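Ribonucleoside-diphosphate reductase, alpha chain (Actinobacillus ureae ATCC 25976, PDB 6DQX) probably reduces ribonucleoside diphosphates to the corresponding deoxyribonucleoside diphosphates, as the catalytic alpha subunit of a class Id ribonucleotide reductase. Local coordinates at residues Y356-N361 with K491-T496; I362-F367 with I506-Q511; S430-K435 with S521-V526; D477-H482 with F497-Q502. One frame throughout, in Å; residues are numbered along the deposited sequence.

Contact 1 (Y356-N361 with K491-T496)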
# COMPACT_ATOMS: atom_id res chain seq x y z
N TYR A 356 7.38 5.45 43.78
CA TYR A 356 7.60 6.58 44.67
C TYR A 356 6.59 6.58 45.83
O TYR A 356 6.97 6.77 46.99
CB TYR A 356 7.54 7.90 43.90
CG TYR A 356 7.67 9.11 44.79
CD1 TYR A 356 8.91 9.50 45.27
CD2 TYR A 356 6.55 9.83 45.18
CE1 TYR A 356 9.04 10.59 46.11
CE2 TYR A 356 6.68 10.92 46.02
CZ TYR A 356 7.93 11.30 46.49
OH TYR A 356 8.07 12.39 47.32
N LEU A 357 5.31 6.37 45.52
CA LEU A 357 4.28 6.38 46.57
C LEU A 357 4.53 5.28 47.57
O LEU A 357 4.46 5.52 48.79
CB LEU A 357 2.88 6.27 46.00
CG LEU A 357 2.47 7.47 45.14
CD1 LEU A 357 1.09 7.22 44.60
CD2 LEU A 357 2.51 8.78 45.91
N GLN A 358 4.86 4.09 47.08
CA GLN A 358 5.13 2.96 47.99
C GLN A 358 6.38 3.14 48.82
O GLN A 358 6.39 2.75 50.01
CB GLN A 358 5.12 1.62 47.24
CG GLN A 358 3.71 1.22 46.84
CD GLN A 358 3.67 -0.10 46.09
OE1 GLN A 358 4.69 -0.56 45.61
NE2 GLN A 358 2.50 -0.71 46.00
N ALA A 359 7.41 3.77 48.26
CA ALA A 359 8.63 4.04 49.02
C ALA A 359 8.35 4.99 50.19
O ALA A 359 9.12 5.00 51.16
CB ALA A 359 9.71 4.64 48.13
N ASN A 360 7.31 5.80 50.05
CA ASN A 360 6.88 6.75 51.10
C ASN A 360 5.68 6.31 51.91
O ASN A 360 5.13 7.10 52.68
CB ASN A 360 6.64 8.12 50.44
CG ASN A 360 7.93 8.78 50.05
OD1 ASN A 360 8.55 9.45 50.87
ND2 ASN A 360 8.38 8.56 48.80
N ASN A 361 5.31 5.04 51.78
CA ASN A 361 4.17 4.47 52.47
C ASN A 361 2.87 5.25 52.24
O ASN A 361 2.08 5.48 53.15
CB ASN A 361 4.49 4.34 53.96
CG ASN A 361 3.59 3.35 54.64
OD1 ASN A 361 3.32 2.28 54.09
ND2 ASN A 361 3.12 3.68 55.84
N LYS A 491 -2.31 -2.97 53.91
CA LYS A 491 -3.09 -3.49 52.78
C LYS A 491 -3.43 -2.39 51.76
O LYS A 491 -3.35 -2.63 50.55
CB LYS A 491 -4.40 -4.14 53.26
CG LYS A 491 -4.22 -5.48 53.95
CD LYS A 491 -5.58 -6.03 54.37
CE LYS A 491 -5.43 -7.34 55.12
NZ LYS A 491 -6.75 -7.84 55.61
N GLU A 492 -3.79 -1.21 52.24
CA GLU A 492 -4.11 -0.07 51.36
C GLU A 492 -2.91 0.30 50.47
O GLU A 492 -3.07 0.51 49.27
CB GLU A 492 -4.59 1.17 52.14
CG GLU A 492 -6.09 1.26 52.35
CD GLU A 492 -6.87 1.69 51.11
OE1 GLU A 492 -6.29 2.25 50.14
OE2 GLU A 492 -8.10 1.48 51.10
N VAL A 493 -1.72 0.34 51.07
CA VAL A 493 -0.52 0.75 50.34
C VAL A 493 -0.17 -0.25 49.21
O VAL A 493 0.34 0.17 48.18
CB VAL A 493 0.69 0.96 51.29
CG1 VAL A 493 1.98 1.17 50.52
CG2 VAL A 493 0.43 2.17 52.19
N PHE A 494 -0.51 -1.53 49.41
CA PHE A 494 -0.19 -2.58 48.44
C PHE A 494 -1.38 -3.15 47.66
O PHE A 494 -1.29 -4.25 47.10
CB PHE A 494 0.63 -3.68 49.15
CG PHE A 494 1.94 -3.17 49.66
CD1 PHE A 494 2.95 -2.87 48.78
CD2 PHE A 494 2.13 -2.90 51.01
CE1 PHE A 494 4.16 -2.35 49.22
CE2 PHE A 494 3.33 -2.39 51.46
CZ PHE A 494 4.35 -2.10 50.57
N LYS A 495 -2.49 -2.41 47.58
CA LYS A 495 -3.55 -2.75 46.64
C LYS A 495 -2.98 -2.86 45.22
O LYS A 495 -2.08 -2.09 44.82
CB LYS A 495 -4.67 -1.71 46.63
CG LYS A 495 -5.65 -1.78 47.77
CD LYS A 495 -6.73 -0.73 47.54
CE LYS A 495 -7.56 -0.47 48.77
NZ LYS A 495 -8.64 -1.45 48.93
N THR A 496 -3.50 -3.83 44.48
CA THR A 496 -3.16 -4.04 43.05
C THR A 496 -3.93 -3.06 42.17
O THR A 496 -4.91 -2.46 42.61
CB THR A 496 -3.58 -5.46 42.62
OG1 THR A 496 -4.99 -5.63 42.81
CG2 THR A 496 -2.85 -6.50 43.43
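A Schellman motif closes helix 353-359, and Gln358 of its last turn and Asn361 just past its end meet Val493 and Phe494 where helix 488-493 also ends. Asn361 is the C-prime residue, with positive phi; its N bonds to Gln358 O, while Ile362 N returns to Leu357 O. Gln358 reaches across on an extended chain: NE2 donates to Val493 O at 3.2 Å, with an N-H...O angle of 153° and the donor tilted out of the carbonyl plane. On the way, Gln358 CG passes Val493 CG1 at 4.1 Å. The same NE2 lies 3.5 Å from Phe494 CD1, the amide and the ring standing 52° apart. Gln358 OE1 takes a hydrogen bond from Asn452 ND2, so both ends of this buried amide have partners. At the exposed margin Asn361 OD1 comes to 3.5 Å from Val493 CG2; with CG anti to the Asn361 backbone N (chi1 -160°), the amide crosses the valine at about a right angle. Helix 453-461 completes the surroundings, with Phe454 against Gln358, and Leu455 and Leu458 against Phe494, while Ile376 and Ala369 of helix 367-395 touch Tyr356 and Leu357.

Contact 2 (I362-F367 with I506-Q511)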
# COMPACT_ATOMS: atom_id res chain seq x y z
N ILE A 362 2.64 5.63 50.99
CA ILE A 362 1.45 6.39 50.60
C ILE A 362 0.62 5.49 49.71
O ILE A 362 1.15 4.90 48.75
CB ILE A 362 1.81 7.67 49.81
CG1 ILE A 362 2.64 8.63 50.67
CG2 ILE A 362 0.56 8.35 49.27
CD1 ILE A 362 3.34 9.76 49.94
N ALA A 363 -0.67 5.42 50.01
CA ALA A 363 -1.61 4.68 49.18
C ALA A 363 -1.88 5.42 47.87
O ALA A 363 -1.99 6.66 47.84
CB ALA A 363 -2.91 4.45 49.93
N PHE A 364 -2.01 4.68 46.78
CA PHE A 364 -2.22 5.30 45.47
C PHE A 364 -3.40 6.26 45.46
O PHE A 364 -3.27 7.42 45.05
CB PHE A 364 -2.42 4.22 44.40
CG PHE A 364 -2.52 4.75 43.00
CD1 PHE A 364 -3.73 5.20 42.48
CD2 PHE A 364 -1.39 4.80 42.19
CE1 PHE A 364 -3.81 5.68 41.18
CE2 PHE A 364 -1.47 5.29 40.88
CZ PHE A 364 -2.67 5.73 40.40
N ASP A 365 -4.56 5.77 45.91
CA ASP A 365 -5.78 6.57 45.98
C ASP A 365 -5.83 7.27 47.34
O ASP A 365 -6.45 6.76 48.26
CB ASP A 365 -7.00 5.66 45.81
CG ASP A 365 -8.34 6.39 45.92
OD1 ASP A 365 -8.38 7.63 45.81
OD2 ASP A 365 -9.36 5.69 46.11
N SER A 366 -5.17 8.42 47.45
CA SER A 366 -5.17 9.18 48.70
C SER A 366 -4.95 10.68 48.48
O SER A 366 -4.41 11.10 47.47
CB SER A 366 -4.09 8.64 49.65
OG SER A 366 -2.79 8.92 49.19
N PHE A 367 -5.34 11.48 49.47
CA PHE A 367 -5.06 12.90 49.45
C PHE A 367 -3.56 13.18 49.38
O PHE A 367 -3.13 14.06 48.64
CB PHE A 367 -5.68 13.53 50.70
CG PHE A 367 -5.49 15.01 50.81
CD1 PHE A 367 -6.35 15.86 50.14
CD2 PHE A 367 -4.47 15.54 51.55
CE1 PHE A 367 -6.18 17.23 50.22
CE2 PHE A 367 -4.30 16.91 51.67
CZ PHE A 367 -5.17 17.75 51.01
N ILE A 506 -8.31 8.32 36.99
CA ILE A 506 -8.81 9.40 36.15
C ILE A 506 -8.61 10.77 36.80
O ILE A 506 -8.13 11.72 36.14
CB ILE A 506 -10.31 9.18 35.82
CG1 ILE A 506 -10.50 7.87 35.04
CG2 ILE A 506 -10.92 10.35 35.07
CD1 ILE A 506 -9.63 7.70 33.84
N GLN A 507 -8.95 10.86 38.08
CA GLN A 507 -8.77 12.12 38.80
C GLN A 507 -7.32 12.58 38.91
O GLN A 507 -7.04 13.76 38.67
CB GLN A 507 -9.44 12.06 40.18
CG GLN A 507 -10.95 12.06 40.04
CD GLN A 507 -11.69 11.91 41.35
OE1 GLN A 507 -11.12 11.50 42.37
NE2 GLN A 507 -12.98 12.17 41.30
N GLN A 508 -6.40 11.66 39.20
CA GLN A 508 -4.98 11.98 39.20
C GLN A 508 -4.48 12.43 37.83
O GLN A 508 -3.64 13.34 37.75
CB GLN A 508 -4.13 10.81 39.70
CG GLN A 508 -4.21 10.59 41.20
CD GLN A 508 -3.21 9.55 41.68
OE1 GLN A 508 -2.30 9.18 40.96
NE2 GLN A 508 -3.44 9.02 42.88
N ALA A 509 -4.97 11.79 36.77
CA ALA A 509 -4.61 12.20 35.41
C ALA A 509 -5.14 13.61 35.13
O ALA A 509 -4.42 14.47 34.60
CB ALA A 509 -5.12 11.18 34.36
N ALA A 510 -6.37 13.88 35.58
CA ALA A 510 -6.97 15.20 35.39
C ALA A 510 -6.19 16.26 36.14
O ALA A 510 -5.96 17.34 35.60
CB ALA A 510 -8.43 15.20 35.83
N GLN A 511 -5.77 15.93 37.36
CA GLN A 511 -5.02 16.86 38.19
C GLN A 511 -3.69 17.25 37.60
O GLN A 511 -3.37 18.44 37.57
CB GLN A 511 -4.84 16.30 39.59
CG GLN A 511 -4.09 17.22 40.54
CD GLN A 511 -3.61 16.53 41.82
OE1 GLN A 511 -3.42 15.31 41.87
NE2 GLN A 511 -3.42 17.34 42.87
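The connection between helices 353-359 and 367-395, part of the ribonucleotide reductase barrel domain, packs Phe364 against Gln508 of helix 502-513 in an offset amide-on-ring arrangement. The amide N of Gln508 lies over one face of the phenyl ring, displaced toward its rim, with the amide and ring planes 25° apart. This NE2 of Gln508 sits 3.7 Å above the ring plane of Phe364. Gln508 OE1 lies nearest the far end of the ring, 3.5 Å from Phe364 CZ. Phe364 CG is anti to its backbone N (chi1 -175°), which turns the ring beside its own carbonyl, and NE2 can therefore lie against the ring and reach that carbonyl at once. The latter contact is short but badly angled: NE2 of Gln508 is 2.7 Å from Phe364 O with an N-H...O angle of only 119°, a weak hydrogen bond. Gln508 has a firmer polar partner in Trp353, whose NE1 is bonded to OE1, and this second grip restrains rotation of the amide. Trp353 and His354 also meet the Phe364 ring, the histidine edge-to-face, and Ile500 and Val505 touch it too, so helices 353-359 and 502-513 and a loop all contribute to its surroundings. Just beyond, Ser366 is the N-cap of helix 367-395. Its hydroxyl bonds to Ala369 N in the first turn of that helix and, turning back across the bend, donates to the carbonyl of Ala363, with Ser366 OG to Ala363 O at 2.8 Å.

Contact 3 (S430-K435 with S521-V526)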
# COMPACT_ATOMS: atom_id res chain seq x y z
N SER A 430 5.07 4.00 34.04
CA SER A 430 4.54 5.36 33.89
C SER A 430 3.85 5.84 35.17
O SER A 430 4.50 5.88 36.22
CB SER A 430 3.68 5.57 32.61
OG SER A 430 2.43 4.93 32.69
N VAL A 431 2.58 6.20 35.07
CA VAL A 431 1.78 6.64 36.23
C VAL A 431 0.80 5.56 36.66
O VAL A 431 -0.11 5.80 37.41
CB VAL A 431 1.02 7.95 35.93
CG1 VAL A 431 2.00 9.11 35.80
CG2 VAL A 431 0.17 7.86 34.65
N GLU A 432 0.98 4.36 36.14
CA GLU A 432 0.02 3.28 36.34
C GLU A 432 0.34 2.56 37.67
O GLU A 432 1.50 2.43 38.04
CB GLU A 432 0.18 2.32 35.15
CG GLU A 432 -1.02 1.53 34.72
CD GLU A 432 -0.78 0.81 33.40
OE1 GLU A 432 -0.34 -0.34 33.46
OE2 GLU A 432 -1.00 1.39 32.31
N PRO A 433 -0.70 2.06 38.38
CA PRO A 433 -0.38 1.19 39.50
C PRO A 433 0.30 -0.09 39.04
O PRO A 433 0.04 -0.57 37.92
CB PRO A 433 -1.76 0.86 40.11
CG PRO A 433 -2.68 1.92 39.60
CD PRO A 433 -2.15 2.26 38.23
N PHE A 434 1.17 -0.64 39.87
CA PHE A 434 1.61 -2.01 39.74
C PHE A 434 0.45 -2.95 39.54
O PHE A 434 -0.57 -2.84 40.22
CB PHE A 434 2.37 -2.48 40.99
CG PHE A 434 3.80 -2.05 41.05
CD1 PHE A 434 4.72 -2.45 40.08
CD2 PHE A 434 4.27 -1.32 42.14
CE1 PHE A 434 6.05 -2.10 40.17
CE2 PHE A 434 5.62 -0.97 42.23
CZ PHE A 434 6.51 -1.37 41.25
N LYS A 435 0.61 -3.87 38.59
CA LYS A 435 -0.41 -4.86 38.31
C LYS A 435 -0.67 -5.64 39.57
O LYS A 435 -1.80 -5.75 40.01
CB LYS A 435 0.02 -5.81 37.19
CG LYS A 435 -1.07 -6.79 36.80
CD LYS A 435 -0.70 -7.61 35.56
CE LYS A 435 0.39 -8.63 35.86
NZ LYS A 435 0.27 -9.80 34.94
N SER A 521 -0.95 8.54 28.43
CA SER A 521 -1.51 7.20 28.11
C SER A 521 -2.09 6.61 29.36
O SER A 521 -1.35 6.17 30.24
CB SER A 521 -0.43 6.26 27.56
OG SER A 521 0.22 6.91 26.49
N ILE A 522 -3.41 6.62 29.45
CA ILE A 522 -4.10 6.22 30.63
C ILE A 522 -4.93 4.97 30.34
O ILE A 522 -5.94 5.03 29.62
CB ILE A 522 -4.98 7.36 31.17
CG1 ILE A 522 -4.08 8.55 31.54
CG2 ILE A 522 -5.87 6.87 32.32
CD1 ILE A 522 -3.14 8.36 32.73
N ASN A 523 -4.49 3.90 30.96
CA ASN A 523 -5.22 2.62 31.00
C ASN A 523 -6.09 2.55 32.24
O ASN A 523 -5.79 3.17 33.26
CB ASN A 523 -4.23 1.44 31.02
CG ASN A 523 -3.44 1.31 29.73
OD1 ASN A 523 -3.99 1.46 28.65
ND2 ASN A 523 -2.14 1.01 29.84
N ILE A 524 -7.18 1.79 32.16
CA ILE A 524 -7.98 1.48 33.34
C ILE A 524 -8.23 -0.03 33.33
O ILE A 524 -8.06 -0.69 32.29
CB ILE A 524 -9.33 2.24 33.40
CG1 ILE A 524 -10.22 1.93 32.21
CG2 ILE A 524 -9.10 3.75 33.48
CD1 ILE A 524 -11.64 2.46 32.37
N MET A 525 -8.61 -0.55 34.49
CA MET A 525 -8.85 -1.97 34.66
C MET A 525 -10.19 -2.13 35.33
O MET A 525 -10.42 -1.56 36.42
CB MET A 525 -7.75 -2.60 35.49
CG MET A 525 -7.74 -4.12 35.41
SD MET A 525 -6.35 -4.83 36.28
CE MET A 525 -5.05 -4.80 35.04
N VAL A 526 -11.06 -2.91 34.70
CA VAL A 526 -12.47 -2.97 35.05
C VAL A 526 -12.92 -4.44 35.10
O VAL A 526 -12.60 -5.22 34.19
CB VAL A 526 -13.30 -2.16 34.03
CG1 VAL A 526 -14.79 -2.22 34.35
CG2 VAL A 526 -12.83 -0.71 33.99
O HOH W 1 -1.84 4.01 32.15
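Glu432 and Asn523 make the tight part of this contact, joined by one fairly straight hydrogen bond between a loop and the approach to strand 524-525. Asn523 ND2 donates to Glu432 OE2 at 2.7 Å, with an N-H...O angle of 157°. It meets the carboxylate oxygen on its syn side, 26° out of the carboxylate plane, and the two flat groups are turned 57° against each other. The glutamate gets there on an extended chain, CG anti to the backbone N. Water 1 fills the corner beside this bond: it donates to Glu432 OE2 at 2.8 Å and to Ser521 O at 2.9 Å, and accepts from Asn523 N, tying the carboxylate to the backbone just ahead of the strand as well as to the Asn523 side chain. One apolar touch completes the close side, where Val431 CG2 meets Ile522 CD1 at 3.9 Å, the two branches crossing nearly at right angles. Toward solvent the fit is looser. The exposed Lys435 and the partly exposed Met525 lend only flanking cover, neither side chain coming into close contact with the opposite segment. Outside the pair, Glu432 OE1 forms a salt bridge with Lys418, and Asn523 OD1 accepts from Tyr552 N of strand 549-554. The carboxylate thus faces an amide N-H, a water hydrogen and a lysine, which would be expected to keep it ionised, while Asn523, donating on one side and accepting on the other, has the orientation of its amide fixed.

Contact 4 (D477-H482 with F497-Q502)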
# COMPACT_ATOMS: atom_id res chain seq x y z
N ASP A 477 -3.59 -13.76 42.88
CA ASP A 477 -3.36 -12.82 41.77
C ASP A 477 -2.47 -11.63 42.19
O ASP A 477 -2.66 -10.51 41.73
CB ASP A 477 -4.71 -12.32 41.20
CG ASP A 477 -5.67 -13.46 40.89
OD1 ASP A 477 -5.28 -14.39 40.16
OD2 ASP A 477 -6.83 -13.42 41.37
N GLY A 478 -1.51 -11.91 43.06
CA GLY A 478 -0.59 -10.92 43.61
C GLY A 478 -1.15 -9.95 44.64
O GLY A 478 -0.52 -8.93 44.92
N SER A 479 -2.30 -10.28 45.22
CA SER A 479 -2.96 -9.45 46.23
C SER A 479 -2.48 -9.82 47.63
O SER A 479 -2.10 -10.97 47.86
CB SER A 479 -4.48 -9.62 46.14
OG SER A 479 -5.15 -8.92 47.18
N VAL A 480 -2.52 -8.85 48.55
CA VAL A 480 -2.29 -9.08 49.98
C VAL A 480 -3.53 -8.81 50.83
O VAL A 480 -3.45 -8.85 52.05
CB VAL A 480 -1.10 -8.22 50.53
CG1 VAL A 480 0.17 -8.55 49.80
CG2 VAL A 480 -1.39 -6.73 50.46
N GLN A 481 -4.68 -8.55 50.19
CA GLN A 481 -5.88 -8.12 50.92
C GLN A 481 -6.43 -9.25 51.82
O GLN A 481 -7.05 -8.97 52.86
CB GLN A 481 -6.98 -7.62 49.96
CG GLN A 481 -6.57 -6.45 49.06
CD GLN A 481 -6.02 -5.27 49.84
OE1 GLN A 481 -6.73 -4.69 50.65
NE2 GLN A 481 -4.75 -4.94 49.62
N HIS A 482 -6.18 -10.49 51.41
CA HIS A 482 -6.53 -11.68 52.21
C HIS A 482 -5.72 -11.85 53.52
O HIS A 482 -6.19 -12.55 54.41
CB HIS A 482 -6.40 -12.95 51.35
CG HIS A 482 -4.99 -13.30 51.00
ND1 HIS A 482 -4.32 -12.73 49.93
CD2 HIS A 482 -4.11 -14.15 51.58
CE1 HIS A 482 -3.09 -13.22 49.88
NE2 HIS A 482 -2.94 -14.09 50.87
N PHE A 497 -3.53 -2.93 40.90
CA PHE A 497 -4.24 -2.09 39.91
C PHE A 497 -5.75 -2.42 39.93
O PHE A 497 -6.60 -1.52 40.01
CB PHE A 497 -3.65 -2.33 38.51
CG PHE A 497 -4.01 -1.31 37.44
CD1 PHE A 497 -4.92 -0.25 37.64
CD2 PHE A 497 -3.42 -1.43 36.19
CE1 PHE A 497 -5.20 0.65 36.62
CE2 PHE A 497 -3.71 -0.54 35.16
CZ PHE A 497 -4.60 0.50 35.37
N SER A 498 -6.08 -3.71 39.89
CA SER A 498 -7.49 -4.15 39.90
C SER A 498 -8.28 -3.75 41.17
O SER A 498 -9.49 -3.53 41.11
CB SER A 498 -7.57 -5.67 39.70
OG SER A 498 -6.97 -6.37 40.76
N GLU A 499 -7.60 -3.66 42.30
CA GLU A 499 -8.22 -3.29 43.59
C GLU A 499 -8.35 -1.78 43.83
O GLU A 499 -9.01 -1.35 44.77
CB GLU A 499 -7.41 -3.93 44.73
CG GLU A 499 -7.54 -5.46 44.76
CD GLU A 499 -6.46 -6.17 45.58
OE1 GLU A 499 -5.38 -5.58 45.85
OE2 GLU A 499 -6.68 -7.36 45.92
N ILE A 500 -7.68 -0.98 42.99
CA ILE A 500 -7.63 0.46 43.15
C ILE A 500 -8.85 1.11 42.48
O ILE A 500 -9.37 0.61 41.47
CB ILE A 500 -6.27 1.01 42.63
CG1 ILE A 500 -5.17 0.66 43.63
CG2 ILE A 500 -6.29 2.52 42.42
CD1 ILE A 500 -3.74 0.76 43.13
N SER A 501 -9.31 2.21 43.06
CA SER A 501 -10.35 3.03 42.47
C SER A 501 -9.92 3.55 41.11
O SER A 501 -8.92 4.26 41.01
CB SER A 501 -10.63 4.26 43.35
OG SER A 501 -11.49 5.16 42.67
N GLN A 502 -10.67 3.19 40.08
CA GLN A 502 -10.38 3.66 38.72
C GLN A 502 -10.75 5.12 38.57
O GLN A 502 -10.14 5.84 37.74
CB GLN A 502 -11.06 2.79 37.67
CG GLN A 502 -10.70 1.32 37.81
CD GLN A 502 -9.20 1.08 37.69
OE1 GLN A 502 -8.61 1.36 36.63
NE2 GLN A 502 -8.58 0.52 38.73
O HOH W 2 -3.27 -6.32 47.40
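Ser479 OG donates a short hydrogen bond to Glu499 OE2, 2.5 Å long, using the syn lone pair of that oxygen. Alongside, the methylene of Gln481 leans on the same carboxylate, CG lying 3.3 Å from Glu499 OE2; the chain of Gln481 bends at chi2 (-54°), and its amide plane stands 74° from the carboxylate. The other oxygen is served by water 2, which donates to Glu499 OE1 at 2.7 Å and accepts from Val480 N at 2.9 Å and from Gln481 NE2 at 3.0 Å. Thr496 N also bonds to Glu499 OE1, so both carboxylate oxygens are held. The serine is itself positioned by an ST turn: Gln481 N donates back to Ser479 OG at 3.1 Å, nearly straight, leaving the hydroxyl proton for the glutamate. This turn follows the Schellman motif that ends helix 467-475, with Asp477 as its C-prime residue, in the loop leading to helix 488-493. Gln481 NE2 also donates to Lys491 O in the last turn of that helix, its main polar partner. On the other side of Glu499 the chain runs to Ser501, the N-cap of helix 502-513. There Gln502 folds back so that its NE2 donates to Ile500 O at 2.9 Å, approaching from above the carbonyl plane, while its OE1 takes the N-H of Met525 in strand 524-525.

Contacts 1, 2 and 3 are largely buried, contact 3 nearest the centre of the chain, whereas contact 4 is only partly buried and lies farthest out. Contacts 1 and 2 share one continuous run of chain, 356-367, and contacts 1 and 4 take consecutive pieces, 491-502; contact 4 nests inside the loops closed by contacts 2 and 3. Neutral glutamine amides set against aromatic rings and carbonyls carry contacts 1 and 2. Contacts 3 and 4 instead depend on a glutamate, each with a bridging water, answered by an amide in one and a hydroxyl in the other. Phe364 of contact 2 packs on Pro433 of contact 3, and the backbone of contact 3 meets that of contact 4 through Phe434 O and Phe497 N.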